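Local coordinates for vacuolar-sorting protein BRO1 (Saccharomyces cerevisiae, PDB 1ZB1), which sorts cargo proteins into intralumenal vesicles of the multivesicular body and recruits the DOA4 deubiquitinase to endosomes, its Bro1 domain possibly binding SNF7, at residues A[351-354]-A[355-359]; A[216-219]-A[220-224]; A[260-263]-A[264-267]. All blocks are in the same frame, centred on the assembly; numbering follows the deposited sequence.

Contact 1: residues A[351-354]-A[355-359]; sequences KILE and PYMQD
Leu353 and Met357 meet one turn apart on helix 349-371, close to a proline kink. The sulfur does the touching: Met357 SD lies 3.9 Å from Leu353 CG, and Leu353 CD2 is almost as near. The two side chains cross at a slant. Met357 is bent at chi2 and chi3. Its CG stands beside the backbone N (chi1 -63°), and the two bends bring the sulfur back along the helix to the leucine. Leu353 carries its CG anti to the backbone N, on the side of its own carbonyl, which faces the next turn.

Pro355 explains the backbone. Its nitrogen has no hydrogen to give, and its ring carbon CD sits 3.3 Å from Lys351 O, the carbonyl that a helical amide would otherwise bond. The chain tightens to three-residue steps after it. Tyr356 N bonds Leu353 O at 2.9 Å, and Met357 N bonds Glu354 O at 3.1 Å. The second donor stands above the carbonyl plane rather than on a lone pair. Glu354 O also takes a bond from a water at 2.8 Å, and that water accepts one from Gln358 N. Glu354 O and Gln358 N are 4.5 Å apart, and the water bridges them.

The Tyr356 ring turns back beside the first segment. Its CD1 edge lies near Leu353 O and Ile352 O, both close to the ring plane, with CD1 3.5 Å from Leu353 O.

The kinked turn rests on two other helices of the Bro1 domain. Leu353, Tyr356 and Met357 pack on helix 65-86, at Leu73, Ser77 and His81. Ile352 reaches Lys154 and Ser157 of helix 146-165.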
ATOM      1  N   LYS A 351       7.591 -14.914  -2.056  1.00 23.88           N
ATOM      2  CA  LYS A 351       8.403 -14.710  -3.253  1.00 23.68           C
ATOM      3  C   LYS A 351       9.241 -13.433  -3.182  1.00 22.95           C
ATOM      4  O   LYS A 351      10.317 -13.357  -3.769  1.00 20.72           O
ATOM      5  CB  LYS A 351       7.513 -14.683  -4.499  1.00 27.48           C
ATOM      6  CG  LYS A 351       6.849 -16.022  -4.797  1.00 33.21           C
ATOM      7  CD  LYS A 351       6.037 -15.975  -6.085  1.00 39.61           C
ATOM      8  CE  LYS A 351       5.375 -17.321  -6.373  1.00 40.70           C
ATOM      9  NZ  LYS A 351       4.651 -17.322  -7.678  1.00 42.46           N
ATOM     10  N   ILE A 352       8.741 -12.424  -2.475  1.00 20.48           N
ATOM     11  CA  ILE A 352       9.478 -11.172  -2.330  1.00 19.20           C
ATOM     12  C   ILE A 352      10.688 -11.407  -1.420  1.00 19.67           C
ATOM     13  O   ILE A 352      11.783 -10.904  -1.672  1.00 19.28           O
ATOM     14  CB  ILE A 352       8.585 -10.068  -1.708  1.00 20.81           C
ATOM     15  CG1 ILE A 352       7.566  -9.569  -2.740  1.00 21.12           C
ATOM     16  CG2 ILE A 352       9.448  -8.919  -1.195  1.00 19.90           C
ATOM     17  CD1 ILE A 352       6.523  -8.611  -2.170  1.00 20.72           C
ATOM     18  N   LEU A 353      10.483 -12.195  -0.371  1.00 18.13           N
ATOM     19  CA  LEU A 353      11.538 -12.482   0.599  1.00 20.34           C
ATOM     20  C   LEU A 353      12.585 -13.487   0.124  1.00 21.30           C
ATOM     21  O   LEU A 353      13.778 -13.353   0.409  1.00 21.28           O
ATOM     22  CB  LEU A 353      10.900 -12.991   1.894  1.00 19.12           C
ATOM     23  CG  LEU A 353      11.807 -13.458   3.037  1.00 19.40           C
ATOM     24  CD1 LEU A 353      12.622 -12.285   3.562  1.00 20.42           C
ATOM     25  CD2 LEU A 353      10.951 -14.047   4.151  1.00 21.58           C
ATOM     26  N   GLU A 354      12.119 -14.490  -0.608  1.00 23.98           N
ATOM     27  CA  GLU A 354      12.959 -15.574  -1.102  1.00 28.22           C
ATOM     28  C   GLU A 354      14.383 -15.251  -1.580  1.00 26.43           C
ATOM     29  O   GLU A 354      15.330 -15.902  -1.159  1.00 26.29           O
ATOM     30  CB  GLU A 354      12.190 -16.326  -2.193  1.00 31.73           C
ATOM     31  CG  GLU A 354      12.795 -17.639  -2.618  1.00 37.35           C
ATOM     32  CD  GLU A 354      11.779 -18.515  -3.319  1.00 42.92           C
ATOM     33  OE1 GLU A 354      10.854 -19.009  -2.633  1.00 47.46           O
ATOM     34  OE2 GLU A 354      11.888 -18.699  -4.552  1.00 45.34           O
ATOM     35  N   PRO A 355      14.557 -14.249  -2.454  1.00 25.64           N
ATOM     36  CA  PRO A 355      15.907 -13.922  -2.933  1.00 24.99           C
ATOM     37  C   PRO A 355      16.942 -13.583  -1.847  1.00 26.53           C
ATOM     38  O   PRO A 355      18.149 -13.660  -2.092  1.00 26.19           O
ATOM     39  CB  PRO A 355      15.662 -12.742  -3.873  1.00 26.95           C
ATOM     40  CG  PRO A 355      14.270 -12.996  -4.383  1.00 26.02           C
ATOM     41  CD  PRO A 355      13.543 -13.423  -3.136  1.00 26.01           C
ATOM     42  N   TYR A 356      16.477 -13.218  -0.654  1.00 24.98           N
ATOM     43  CA  TYR A 356      17.379 -12.853   0.444  1.00 23.77           C
ATOM     44  C   TYR A 356      17.714 -13.972   1.430  1.00 24.38           C
ATOM     45  O   TYR A 356      18.683 -13.865   2.185  1.00 24.56           O
ATOM     46  CB  TYR A 356      16.794 -11.680   1.241  1.00 20.42           C
ATOM     47  CG  TYR A 356      16.557 -10.440   0.417  1.00 20.71           C
ATOM     48  CD1 TYR A 356      15.384 -10.279  -0.322  1.00 18.78           C
ATOM     49  CD2 TYR A 356      17.525  -9.440   0.347  1.00 19.85           C
ATOM     50  CE1 TYR A 356      15.183  -9.138  -1.119  1.00 19.85           C
ATOM     51  CE2 TYR A 356      17.337  -8.305  -0.440  1.00 20.34           C
ATOM     52  CZ  TYR A 356      16.167  -8.162  -1.170  1.00 19.19           C
ATOM     53  OH  TYR A 356      15.996  -7.051  -1.964  1.00 21.78           O
ATOM     54  N   MET A 357      16.923 -15.041   1.418  1.00 24.15           N
ATOM     55  CA  MET A 357      17.112 -16.152   2.351  1.00 25.63           C
ATOM     56  C   MET A 357      18.440 -16.930   2.307  1.00 27.74           C
ATOM     57  O   MET A 357      19.034 -17.201   3.352  1.00 25.30           O
ATOM     58  CB  MET A 357      15.939 -17.127   2.213  1.00 25.04           C
ATOM     59  CG  MET A 357      14.586 -16.525   2.591  1.00 25.80           C
ATOM     60  SD  MET A 357      14.442 -16.068   4.347  1.00 24.66           S
ATOM     61  CE  MET A 357      14.006 -17.629   5.067  1.00 26.85           C
ATOM     62  N   GLN A 358      18.908 -17.285   1.112  1.00 28.56           N
ATOM     63  CA  GLN A 358      20.156 -18.045   0.972  1.00 30.36           C
ATOM     64  C   GLN A 358      21.403 -17.458   1.643  1.00 29.83           C
ATOM     65  O   GLN A 358      22.019 -18.104   2.494  1.00 28.96           O
ATOM     66  CB  GLN A 358      20.459 -18.280  -0.512  1.00 33.68           C
ATOM     67  CG  GLN A 358      20.253 -19.710  -0.976  1.00 40.40           C
ATOM     68  CD  GLN A 358      21.216 -20.691  -0.322  1.00 42.93           C
ATOM     69  OE1 GLN A 358      21.158 -20.929   0.886  1.00 45.43           O
ATOM     70  NE2 GLN A 358      22.111 -21.265  -1.124  1.00 45.87           N
ATOM     71  N   ASP A 359      21.784 -16.245   1.255  1.00 29.50           N
ATOM     72  CA  ASP A 359      22.977 -15.613   1.818  1.00 32.35           C
ATOM     73  C   ASP A 359      22.946 -15.474   3.342  1.00 31.83           C
ATOM     74  O   ASP A 359      23.974 -15.635   4.011  1.00 31.00           O
ATOM     75  CB  ASP A 359      23.209 -14.235   1.180  1.00 36.08           C
ATOM     76  CG  ASP A 359      23.608 -14.330  -0.287  1.00 41.66           C
ATOM     77  OD1 ASP A 359      24.444 -15.200  -0.625  1.00 43.26           O
ATOM     78  OD2 ASP A 359      23.098 -13.528  -1.101  1.00 44.74           O
TER
HETATM   79  O   HOH W   1      17.699 -17.316  -1.427  1.00 22.75           O

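Contact 2: residues A[216-219]-A[220-224]; sequences RATC and NLFQK
Asn220 lies one turn beyond Arg216 in a regular alpha-helical stretch of helix 208-230, part of the helical Bro1 domain. Asn220 N bonds Arg216 O at 3.0 Å, one of four i to i+4 bonds here. The side chains of this pair cross as well. Asn220 comes over one face of the guanidinium, toward its rim, with its amide turned steeply against it, the two planes 71° apart. The arginine chain bends at chi2 (61°), which folds the chain forward along the helix, to Asn220. Asn220 OD1 then stands 3.5 Å from both Arg216 NE and Arg216 NH2, a loose polar approach. Ala340, in a loop, touches Arg216, Ala217 and Asn220.

Leu221 N bonds Ala217 O at 2.9 Å. The leucine side chain curls over the same carbonyl, with CD2 3.5 Å from Ala217 O, and it also touches Gln191 of helix 176-198.

Phe222 N bonds Thr218 O at 3.1 Å. Its ring runs alongside Thr218, and both side chains point the same way, toward helices 176-198 and 242-269. The threonine methyl is anti to its own backbone N, and its OG1 turns back to bond Leu214 O. This divides the residue: the hydroxyl is satisfied within the helix, and the methyl meets the edge of the ring. Thr218 CG2 lies there in the ring plane, 3.7 Å from Phe222 CE2.

Gln223 N bonds Cys219 O at 2.9 Å, in the carbonyl plane, although the N-H is bent at 138°.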
ATOM      1  N   ARG A 216     -13.013   2.012 -13.820  1.00 25.24           N
ATOM      2  CA  ARG A 216     -14.050   1.453 -12.972  1.00 27.49           C
ATOM      3  C   ARG A 216     -13.408   0.657 -11.846  1.00 26.82           C
ATOM      4  O   ARG A 216     -13.859   0.711 -10.703  1.00 27.33           O
ATOM      5  CB  ARG A 216     -14.988   0.546 -13.767  1.00 29.02           C
ATOM      6  CG  ARG A 216     -16.166   0.062 -12.942  1.00 34.84           C
ATOM      7  CD  ARG A 216     -17.003   1.244 -12.454  1.00 40.84           C
ATOM      8  NE  ARG A 216     -17.828   0.917 -11.294  1.00 44.46           N
ATOM      9  CZ  ARG A 216     -18.777  -0.014 -11.281  1.00 47.90           C
ATOM     10  NH1 ARG A 216     -19.034  -0.726 -12.374  1.00 48.89           N
ATOM     11  NH2 ARG A 216     -19.471  -0.233 -10.172  1.00 49.07           N
ATOM     12  N   ALA A 217     -12.351  -0.076 -12.171  1.00 25.36           N
ATOM     13  CA  ALA A 217     -11.660  -0.872 -11.167  1.00 26.09           C
ATOM     14  C   ALA A 217     -11.046   0.037 -10.098  1.00 24.68           C
ATOM     15  O   ALA A 217     -11.085  -0.283  -8.909  1.00 24.59           O
ATOM     16  CB  ALA A 217     -10.582  -1.737 -11.827  1.00 26.25           C
ATOM     17  N   THR A 218     -10.488   1.170 -10.520  1.00 24.00           N
ATOM     18  CA  THR A 218      -9.882   2.120  -9.582  1.00 23.87           C
ATOM     19  C   THR A 218     -10.943   2.589  -8.589  1.00 26.58           C
ATOM     20  O   THR A 218     -10.697   2.675  -7.379  1.00 26.13           O
ATOM     21  CB  THR A 218      -9.301   3.341 -10.320  1.00 23.96           C
ATOM     22  OG1 THR A 218      -8.348   2.899 -11.295  1.00 23.72           O
ATOM     23  CG2 THR A 218      -8.603   4.281  -9.336  1.00 21.66           C
ATOM     24  N   CYS A 219     -12.130   2.877  -9.112  1.00 25.40           N
ATOM     25  CA  CYS A 219     -13.248   3.312  -8.290  1.00 27.62           C
ATOM     26  C   CYS A 219     -13.602   2.231  -7.272  1.00 26.49           C
ATOM     27  O   CYS A 219     -13.686   2.504  -6.075  1.00 26.70           O
ATOM     28  CB  CYS A 219     -14.471   3.612  -9.168  1.00 29.72           C
ATOM     29  SG  CYS A 219     -16.020   3.710  -8.241  1.00 33.73           S
ATOM     30  N   ASN A 220     -13.794   1.002  -7.744  1.00 26.44           N
ATOM     31  CA  ASN A 220     -14.149  -0.098  -6.848  1.00 27.11           C
ATOM     32  C   ASN A 220     -13.114  -0.296  -5.736  1.00 26.98           C
ATOM     33  O   ASN A 220     -13.468  -0.570  -4.592  1.00 26.15           O
ATOM     34  CB  ASN A 220     -14.324  -1.408  -7.628  1.00 28.96           C
ATOM     35  CG  ASN A 220     -15.484  -1.356  -8.622  1.00 32.97           C
ATOM     36  OD1 ASN A 220     -16.449  -0.609  -8.437  1.00 33.10           O
ATOM     37  ND2 ASN A 220     -15.399  -2.167  -9.671  1.00 32.58           N
ATOM     38  N   LEU A 221     -11.838  -0.163  -6.076  1.00 25.78           N
ATOM     39  CA  LEU A 221     -10.773  -0.319  -5.093  1.00 27.83           C
ATOM     40  C   LEU A 221     -10.847   0.751  -3.995  1.00 27.69           C
ATOM     41  O   LEU A 221     -10.728   0.445  -2.805  1.00 28.13           O
ATOM     42  CB  LEU A 221      -9.413  -0.274  -5.795  1.00 27.68           C
ATOM     43  CG  LEU A 221      -8.735  -1.600  -6.172  1.00 32.88           C
ATOM     44  CD1 LEU A 221      -9.727  -2.751  -6.173  1.00 32.43           C
ATOM     45  CD2 LEU A 221      -8.063  -1.445  -7.531  1.00 30.57           C
ATOM     46  N   PHE A 222     -11.033   2.007  -4.381  1.00 27.26           N
ATOM     47  CA  PHE A 222     -11.129   3.060  -3.376  1.00 27.29           C
ATOM     48  C   PHE A 222     -12.434   2.907  -2.588  1.00 28.10           C
ATOM     49  O   PHE A 222     -12.535   3.358  -1.450  1.00 28.61           O
ATOM     50  CB  PHE A 222     -11.018   4.440  -4.033  1.00 25.78           C
ATOM     51  CG  PHE A 222      -9.595   4.861  -4.294  1.00 25.06           C
ATOM     52  CD1 PHE A 222      -8.744   5.173  -3.232  1.00 24.65           C
ATOM     53  CD2 PHE A 222      -9.093   4.911  -5.593  1.00 24.00           C
ATOM     54  CE1 PHE A 222      -7.408   5.527  -3.460  1.00 24.37           C
ATOM     55  CE2 PHE A 222      -7.763   5.264  -5.835  1.00 20.95           C
ATOM     56  CZ  PHE A 222      -6.918   5.573  -4.765  1.00 21.75           C
ATOM     57  N   GLN A 223     -13.416   2.245  -3.195  1.00 28.85           N
ATOM     58  CA  GLN A 223     -14.705   1.992  -2.547  1.00 30.49           C
ATOM     59  C   GLN A 223     -14.461   1.123  -1.302  1.00 29.44           C
ATOM     60  O   GLN A 223     -15.138   1.268  -0.287  1.00 30.06           O
ATOM     61  CB  GLN A 223     -15.638   1.265  -3.524  1.00 31.90           C
ATOM     62  CG  GLN A 223     -17.033   0.945  -2.999  1.00 34.90           C
ATOM     63  CD  GLN A 223     -17.847   2.185  -2.690  1.00 39.52           C
ATOM     64  OE1 GLN A 223     -17.747   2.752  -1.600  1.00 42.41           O
ATOM     65  NE2 GLN A 223     -18.648   2.622  -3.655  1.00 38.76           N
ATOM     66  N   LYS A 224     -13.488   0.220  -1.392  1.00 30.68           N
ATOM     67  CA  LYS A 224     -13.140  -0.663  -0.276  1.00 29.75           C
ATOM     68  C   LYS A 224     -12.608   0.127   0.915  1.00 28.40           C
ATOM     69  O   LYS A 224     -12.958  -0.155   2.062  1.00 28.72           O
ATOM     70  CB  LYS A 224     -12.070  -1.674  -0.694  1.00 31.21           C
ATOM     71  CG  LYS A 224     -12.512  -2.764  -1.648  1.00 33.10           C
ATOM     72  CD  LYS A 224     -11.336  -3.713  -1.894  1.00 34.19           C
ATOM     73  CE  LYS A 224     -11.683  -4.843  -2.855  1.00 35.16           C
ATOM     74  NZ  LYS A 224     -10.476  -5.686  -3.131  1.00 35.89           N
TER

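Contact 3: residues A[260-263]-A[264-267]; sequences AYYH and GLHL
Leu265 packs over the face of Tyr261, one turn back on helix 242-269. Its CD1 methyl makes a CH-pi contact, 4.0 Å from the ring centroid and 29° off the ring normal. The same methyl lies 3.5 Å from Tyr261 CZ. Tyr261 has CG anti to its backbone N (chi1 167°), which swings the ring forward toward the leucine. Tyr262 lies alongside the same methyl, pointing the same way as Leu265, with Tyr262 CD1 4.1 Å from Leu265 CD1.

A second tight pair joins His263 and Leu267. Leu267 CD1 is 3.6 Å from His263 CE1, and CD2 also reaches the imidazole.

The backbone is helical, with Gly264 N bonded to Ala260 O at 2.9 Å and Leu265 N to Tyr261 O. The glycine amide adds a weak bond to Tyr261 O.

The looser part is between the histidines. The ring centroids of His263 and His266 are 5.8 Å apart and the ring planes meet at 44°, neither stacked nor edge-to-face. His266 turns an edge to His263 O, but its ND1 is buried with no partner.

Around this turn, Tyr262 and Leu265 meet Tyr208 of helix 208-230. Leu267 lies on Ala276 of helix 275-290, where Phe279 sets an edge-to-face ring pair with His263. Tyr261 pairs likewise with Phe306 of helix 303-322.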
ATOM      1  N   ALA A 260     -17.406   6.452 -16.742  1.00 30.71           N
ATOM      2  CA  ALA A 260     -18.619   6.715 -17.507  1.00 30.88           C
ATOM      3  C   ALA A 260     -18.302   7.579 -18.724  1.00 30.28           C
ATOM      4  O   ALA A 260     -18.833   7.356 -19.809  1.00 32.37           O
ATOM      5  CB  ALA A 260     -19.652   7.409 -16.624  1.00 30.82           C
ATOM      6  N   TYR A 261     -17.438   8.569 -18.533  1.00 29.38           N
ATOM      7  CA  TYR A 261     -17.038   9.458 -19.614  1.00 30.26           C
ATOM      8  C   TYR A 261     -16.444   8.668 -20.779  1.00 31.96           C
ATOM      9  O   TYR A 261     -16.903   8.778 -21.919  1.00 31.24           O
ATOM     10  CB  TYR A 261     -16.016  10.476 -19.099  1.00 28.81           C
ATOM     11  CG  TYR A 261     -15.294  11.267 -20.179  1.00 29.52           C
ATOM     12  CD1 TYR A 261     -15.998  12.043 -21.104  1.00 28.98           C
ATOM     13  CD2 TYR A 261     -13.905  11.254 -20.261  1.00 28.31           C
ATOM     14  CE1 TYR A 261     -15.332  12.782 -22.078  1.00 27.89           C
ATOM     15  CE2 TYR A 261     -13.230  11.987 -21.226  1.00 28.54           C
ATOM     16  CZ  TYR A 261     -13.949  12.750 -22.133  1.00 29.88           C
ATOM     17  OH  TYR A 261     -13.278  13.475 -23.086  1.00 28.52           O
ATOM     18  N   TYR A 262     -15.429   7.860 -20.494  1.00 31.85           N
ATOM     19  CA  TYR A 262     -14.793   7.089 -21.553  1.00 32.20           C
ATOM     20  C   TYR A 262     -15.721   6.069 -22.203  1.00 32.84           C
ATOM     21  O   TYR A 262     -15.624   5.829 -23.403  1.00 34.12           O
ATOM     22  CB  TYR A 262     -13.513   6.437 -21.031  1.00 29.46           C
ATOM     23  CG  TYR A 262     -12.361   7.411 -21.030  1.00 29.38           C
ATOM     24  CD1 TYR A 262     -11.702   7.737 -22.215  1.00 28.09           C
ATOM     25  CD2 TYR A 262     -11.971   8.064 -19.860  1.00 26.91           C
ATOM     26  CE1 TYR A 262     -10.689   8.687 -22.238  1.00 28.29           C
ATOM     27  CE2 TYR A 262     -10.963   9.015 -19.871  1.00 24.78           C
ATOM     28  CZ  TYR A 262     -10.327   9.323 -21.061  1.00 27.57           C
ATOM     29  OH  TYR A 262      -9.333  10.267 -21.080  1.00 28.36           O
ATOM     30  N   HIS A 263     -16.630   5.484 -21.431  1.00 33.08           N
ATOM     31  CA  HIS A 263     -17.564   4.526 -22.006  1.00 35.77           C
ATOM     32  C   HIS A 263     -18.491   5.290 -22.955  1.00 36.28           C
ATOM     33  O   HIS A 263     -18.975   4.744 -23.951  1.00 36.46           O
ATOM     34  CB  HIS A 263     -18.380   3.833 -20.912  1.00 36.68           C
ATOM     35  CG  HIS A 263     -19.366   2.837 -21.438  1.00 39.50           C
ATOM     36  ND1 HIS A 263     -20.717   3.098 -21.522  1.00 41.06           N
ATOM     37  CD2 HIS A 263     -19.195   1.588 -21.932  1.00 40.46           C
ATOM     38  CE1 HIS A 263     -21.334   2.053 -22.044  1.00 41.45           C
ATOM     39  NE2 HIS A 263     -20.432   1.123 -22.302  1.00 41.07           N
ATOM     40  N   GLY A 264     -18.724   6.560 -22.637  1.00 35.58           N
ATOM     41  CA  GLY A 264     -19.574   7.393 -23.469  1.00 34.54           C
ATOM     42  C   GLY A 264     -18.885   7.695 -24.785  1.00 34.49           C
ATOM     43  O   GLY A 264     -19.512   7.643 -25.842  1.00 33.34           O
ATOM     44  N   LEU A 265     -17.594   8.014 -24.725  1.00 34.58           N
ATOM     45  CA  LEU A 265     -16.832   8.304 -25.933  1.00 36.44           C
ATOM     46  C   LEU A 265     -16.824   7.074 -26.839  1.00 38.31           C
ATOM     47  O   LEU A 265     -16.713   7.185 -28.059  1.00 37.92           O
ATOM     48  CB  LEU A 265     -15.396   8.702 -25.584  1.00 35.58           C
ATOM     49  CG  LEU A 265     -15.214  10.033 -24.850  1.00 37.01           C
ATOM     50  CD1 LEU A 265     -13.735  10.302 -24.647  1.00 35.73           C
ATOM     51  CD2 LEU A 265     -15.849  11.163 -25.655  1.00 35.44           C
ATOM     52  N   HIS A 266     -16.948   5.900 -26.228  1.00 40.17           N
ATOM     53  CA  HIS A 266     -16.979   4.650 -26.973  1.00 41.05           C
ATOM     54  C   HIS A 266     -18.340   4.497 -27.646  1.00 42.60           C
ATOM     55  O   HIS A 266     -18.426   4.127 -28.818  1.00 42.09           O
ATOM     56  CB  HIS A 266     -16.714   3.470 -26.032  1.00 41.05           C
ATOM     57  CG  HIS A 266     -17.170   2.152 -26.574  1.00 39.42           C
ATOM     58  ND1 HIS A 266     -18.295   1.506 -26.106  1.00 40.22           N
ATOM     59  CD2 HIS A 266     -16.679   1.379 -27.572  1.00 39.29           C
ATOM     60  CE1 HIS A 266     -18.479   0.394 -26.794  1.00 40.17           C
ATOM     61  NE2 HIS A 266     -17.513   0.294 -27.691  1.00 38.83           N
ATOM     62  N   LEU A 267     -19.401   4.786 -26.899  1.00 42.97           N
ATOM     63  CA  LEU A 267     -20.756   4.689 -27.426  1.00 44.28           C
ATOM     64  C   LEU A 267     -20.932   5.602 -28.636  1.00 45.33           C
ATOM     65  O   LEU A 267     -21.620   5.249 -29.593  1.00 44.80           O
ATOM     66  CB  LEU A 267     -21.773   5.051 -26.341  1.00 44.99           C
ATOM     67  CG  LEU A 267     -21.816   4.102 -25.142  1.00 44.26           C
ATOM     68  CD1 LEU A 267     -22.837   4.597 -24.132  1.00 44.87           C
ATOM     69  CD2 LEU A 267     -22.169   2.704 -25.613  1.00 45.24           C
TER

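In the fold
Each contact lies within a single helix of the Bro1 domain and joins neighbouring turns. Contact 2 is the most buried and the nearest to the centre of the chain; contacts 1 and 3 are partly buried and farther out. Contacts 2 and 3 lie on successive helices, 208-230 and 242-269, that pack on each other; the nearest atoms of the two contacts are about 7 Å apart. Contact 1, on helix 349-371, lies about 45 Å from contact 3, centre to centre, and uses different neighbours. Contact 1 has a proline kink, with a water bridging a later step. Contact 2 keeps regular helical bonding with a polar pair beside a loop, and contact 3 relies on aromatic rings and leucines.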